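Local coordinates for protein transcriptional regulator (Bacillus subtilis, PDB 1VI0) that represses genes of fatty acid transport and beta-oxidation as a DNA-binding homodimer, and lets go of DNA when long-chain acyl-CoA binds, at residues L59-M64 with N122-G127. Residues are numbered along the deposited sequence; the frame is centred on the assembly and turned at random.
With DCC (dodecyl-coa), chain C.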
loop_
_atom_site.group_PDB
_atom_site.type_symbol
_atom_site.label_atom_id
_atom_site.label_comp_id
_atom_site.label_asym_id
_atom_site.label_seq_id
_atom_site.Cartn_x
_atom_site.Cartn_y
_atom_site.Cartn_z
ATOM N N LEU A 59 -13.822 9.393 10.253
ATOM C CA LEU A 59 -13.321 10.361 9.206
ATOM C C LEU A 59 -13.187 9.584 7.910
ATOM O O LEU A 59 -13.654 10.041 6.843
ATOM C CB LEU A 59 -12.040 10.892 9.732
ATOM C CG LEU A 59 -10.909 11.490 8.965
ATOM C CD1 LEU A 59 -9.830 11.952 9.967
ATOM C CD2 LEU A 59 -10.279 10.624 7.890
ATOM N N PHE A 60 -12.607 8.387 7.961
ATOM C CA PHE A 60 -12.506 7.545 6.790
ATOM C C PHE A 60 -13.878 7.170 6.256
ATOM O O PHE A 60 -14.172 7.334 5.080
ATOM C CB PHE A 60 -11.651 6.308 7.018
ATOM C CG PHE A 60 -11.344 5.535 5.765
ATOM C CD1 PHE A 60 -11.175 6.145 4.535
ATOM C CD2 PHE A 60 -11.158 4.147 5.826
ATOM C CE1 PHE A 60 -10.840 5.424 3.415
ATOM C CE2 PHE A 60 -10.872 3.424 4.699
ATOM C CZ PHE A 60 -10.686 4.040 3.478
ATOM N N LYS A 61 -14.823 6.723 7.096
ATOM C CA LYS A 61 -16.153 6.357 6.633
ATOM C C LYS A 61 -16.934 7.479 5.970
ATOM O O LYS A 61 -17.598 7.235 4.964
ATOM C CB LYS A 61 -16.954 5.815 7.838
ATOM C CG LYS A 61 -18.258 5.146 7.469
ATOM C CD LYS A 61 -18.794 4.397 8.720
ATOM C CE LYS A 61 -20.168 3.825 8.448
ATOM N NZ LYS A 61 -21.206 4.891 8.293
ATOM N N GLU A 62 -16.839 8.678 6.505
ATOM C CA GLU A 62 -17.483 9.876 6.020
ATOM C C GLU A 62 -16.909 10.316 4.679
ATOM O O GLU A 62 -17.676 10.550 3.733
ATOM C CB GLU A 62 -17.262 10.992 7.070
ATOM C CG GLU A 62 -17.861 12.331 6.689
ATOM C CD GLU A 62 -19.272 12.159 6.165
ATOM O OE1 GLU A 62 -20.039 11.397 6.810
ATOM O OE2 GLU A 62 -19.570 12.725 5.094
ATOM N N LYS A 63 -15.617 10.405 4.578
ATOM C CA LYS A 63 -14.939 10.838 3.345
ATOM C C LYS A 63 -15.118 9.791 2.270
ATOM O O LYS A 63 -15.505 10.112 1.121
ATOM C CB LYS A 63 -13.500 11.176 3.608
ATOM C CG LYS A 63 -13.100 12.256 4.560
ATOM C CD LYS A 63 -13.623 13.640 4.203
ATOM C CE LYS A 63 -12.965 14.708 5.065
ATOM N NZ LYS A 63 -13.315 16.093 4.569
HETATM N N MSE A 64 -14.989 8.488 2.606
HETATM C CA MSE A 64 -15.206 7.441 1.610
HETATM C C MSE A 64 -16.617 7.469 1.079
HETATM O O MSE A 64 -16.893 7.266 -0.117
HETATM C CB MSE A 64 -14.915 6.025 2.175
HETATM C CG MSE A 64 -15.220 4.895 1.196
HETATM SE SE MSE A 64 -14.060 5.082 -0.381
HETATM C CE MSE A 64 -12.546 4.124 0.236
ATOM N N ASN A 122 -10.337 -1.227 6.969
ATOM C CA ASN A 122 -10.437 -1.924 5.714
ATOM C C ASN A 122 -11.832 -2.286 5.279
ATOM O O ASN A 122 -12.122 -2.374 4.086
ATOM C CB ASN A 122 -9.477 -3.093 5.618
ATOM C CG ASN A 122 -8.049 -2.575 5.479
ATOM O OD1 ASN A 122 -7.730 -1.397 5.724
ATOM N ND2 ASN A 122 -7.167 -3.459 5.103
ATOM N N GLU A 123 -12.755 -2.483 6.229
ATOM C CA GLU A 123 -14.149 -2.763 5.905
ATOM C C GLU A 123 -14.777 -1.574 5.179
ATOM O O GLU A 123 -15.575 -1.752 4.265
ATOM C CB GLU A 123 -14.885 -3.149 7.185
ATOM C CG GLU A 123 -16.320 -3.442 7.171
ATOM C CD GLU A 123 -16.783 -4.621 6.357
ATOM O OE1 GLU A 123 -17.788 -4.470 5.599
ATOM O OE2 GLU A 123 -16.148 -5.688 6.439
ATOM N N ILE A 124 -14.290 -0.349 5.421
ATOM C CA ILE A 124 -14.780 0.847 4.732
ATOM C C ILE A 124 -14.289 0.876 3.274
ATOM O O ILE A 124 -14.952 1.408 2.379
ATOM C CB ILE A 124 -14.372 2.116 5.472
ATOM C CG1 ILE A 124 -15.153 2.223 6.827
ATOM C CG2 ILE A 124 -14.568 3.395 4.687
ATOM C CD1 ILE A 124 -14.447 3.229 7.747
ATOM N N LEU A 125 -13.175 0.236 3.008
ATOM C CA LEU A 125 -12.642 0.174 1.625
ATOM C C LEU A 125 -13.491 -0.663 0.710
ATOM O O LEU A 125 -13.584 -0.502 -0.526
ATOM C CB LEU A 125 -11.219 -0.373 1.748
ATOM C CG LEU A 125 -10.373 -0.385 0.475
ATOM C CD1 LEU A 125 -10.223 1.053 -0.004
ATOM C CD2 LEU A 125 -9.012 -1.013 0.787
ATOM N N LYS A 126 -14.161 -1.682 1.326
ATOM C CA LYS A 126 -15.004 -2.592 0.583
ATOM C C LYS A 126 -15.967 -1.935 -0.382
ATOM O O LYS A 126 -16.063 -2.481 -1.493
ATOM C CB LYS A 126 -15.740 -3.583 1.528
ATOM C CG LYS A 126 -14.738 -4.488 2.239
ATOM C CD LYS A 126 -15.349 -5.690 2.926
ATOM C CE LYS A 126 -14.526 -6.161 4.103
ATOM N NZ LYS A 126 -14.072 -7.569 4.030
ATOM N N GLY A 127 -16.592 -0.824 -0.048
ATOM C CA GLY A 127 -17.532 -0.131 -0.945
ATOM C C GLY A 127 -16.842 0.259 -2.250
ATOM O O GLY A 127 -17.388 0.123 -3.332
HETATM C C2 DCC C . -7.726 -15.738 -4.084
HETATM C C4 DCC C . -8.562 -14.240 -2.633
HETATM C C5 DCC C . -7.976 -13.171 -3.271
HETATM C C6 DCC C . -7.175 -13.509 -4.385
HETATM C C8 DCC C . -9.070 -12.362 -1.652
HETATM C C10 DCC C . -10.890 7.665 -0.475
HETATM C C11 DCC C . -11.018 9.082 0.111
HETATM C C12 DCC C . -11.486 9.105 1.563
HETATM N N9 DCC C . -9.251 -13.723 -1.575
HETATM N N7 DCC C . -8.285 -11.988 -2.631
HETATM N N3 DCC C . -8.493 -15.538 -3.000
HETATM N N1 DCC C . -7.101 -14.787 -4.813
HETATM N N6 DCC C . -6.518 -12.566 -5.061
HETATM C "C1'" DCC C . -10.163 -14.511 -0.668
HETATM C "C2'" DCC C . -10.125 -14.057 0.807
HETATM O "O2'" DCC C . -9.205 -14.959 1.480
HETATM C "C3'" DCC C . -11.571 -14.432 1.273
HETATM O "O3'" DCC C . -11.659 -15.900 1.332
HETATM C "C4'" DCC C . -12.375 -13.975 -0.009
HETATM O "O4'" DCC C . -11.479 -14.142 -1.108
HETATM C "C5'" DCC C . -12.913 -12.572 0.161
HETATM O "O5'" DCC C . -11.901 -11.610 0.578
HETATM P P1 DCC C . -11.717 -10.187 -0.113
HETATM O O11 DCC C . -10.657 -9.483 0.576
HETATM O O12 DCC C . -11.601 -10.411 -1.655
HETATM O O6 DCC C . -13.096 -9.491 0.037
HETATM P P2 DCC C . -13.441 -9.043 1.447
HETATM O O21 DCC C . -14.608 -8.100 1.279
HETATM O O22 DCC C . -13.559 -10.219 2.319
HETATM O O7 DCC C . -12.244 -8.126 2.046
HETATM C CPA DCC C . -12.238 -6.676 1.671
HETATM C CPB DCC C . -11.014 -5.977 2.332
HETATM C CP8 DCC C . -9.758 -6.850 2.152
HETATM C CP7 DCC C . -11.319 -5.874 3.822
HETATM C CP9 DCC C . -10.832 -4.575 1.873
HETATM O OP3 DCC C . -9.579 -7.230 0.827
HETATM C CP6 DCC C . -8.497 -6.202 2.687
HETATM O OP2 DCC C . -8.389 -5.971 3.884
HETATM N NP2 DCC C . -7.597 -5.963 1.774
HETATM C CP5 DCC C . -6.288 -5.278 2.137
HETATM C CP4 DCC C . -6.522 -3.768 1.739
HETATM C CP3 DCC C . -5.363 -2.901 2.263
HETATM O OP1 DCC C . -5.120 -2.863 3.468
HETATM N NP1 DCC C . -4.674 -2.285 1.359
HETATM C CP2 DCC C . -3.499 -1.420 1.607
HETATM C CP1 DCC C . -3.982 -0.062 1.192
HETATM S S DCC C . -5.583 0.489 1.825
HETATM P P3 DCC C . -12.370 -16.810 2.450
HETATM O O31 DCC C . -12.121 -16.202 3.757
HETATM O O32 DCC C . -13.812 -16.881 2.164
HETATM O O33 DCC C . -11.689 -18.136 2.252
HETATM C CA1 DCC C . -5.094 1.156 3.436
HETATM C CA2 DCC C . -6.153 2.142 4.024
HETATM O OA1 DCC C . -4.026 0.908 3.947
HETATM C CA3 DCC C . -6.047 3.553 3.415
HETATM C CA4 DCC C . -7.230 4.135 2.737
HETATM C CA5 DCC C . -7.157 4.144 1.226
HETATM C CA6 DCC C . -7.773 5.367 0.571
HETATM C CA7 DCC C . -9.068 5.128 -0.172
HETATM C CA8 DCC C . -9.337 5.914 -1.405
HETATM C CA9 DCC C . -9.571 7.417 -1.224
#
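With its ring carbon CG swung anti to the backbone N (chi1 -171°), Phe60 reaches across to Ile124, whose CG2, likewise anti to its own N, lies over one face of the ring, 3.8 Å from the centroid: a CH-pi contact displaced toward the rim. The beta-branch suits Ile124 to this place, because its two arms serve different neighbours. CG2 also meets Met64 CB at 3.7 Å, while CD1 packs on the aliphatic base of Lys61, 3.6 Å from CB, before that lysine's chain leads its amine away. Met64, a selenomethionine here, bends at chi2 and chi3, and its flexible end brings CE against both Leu125 CD1, at 3.9 Å, and CA7 of the dodecyl chain, at 3.6 Å. The flat phenyl ring of Phe60 can meet isoleucine and ligand together, its CZ lying 3.5 Å from CA4 of dodecyl-CoA. Beyond this apolar part, Asn122 ND2 donates to both pantetheine amide oxygens, OP1 at 2.7 Å and OP2 at 3.0 Å, the first bond more bent; a hydrogen bond between Arg118 NE and Asn122 OD1 helps fix the amide's flip. Segments 59-64 and 122-127, nearly parallel at 6°, thus join helices 52-75 and 115-141 as a wall of the acyl-CoA pocket in this TetR-family repressor.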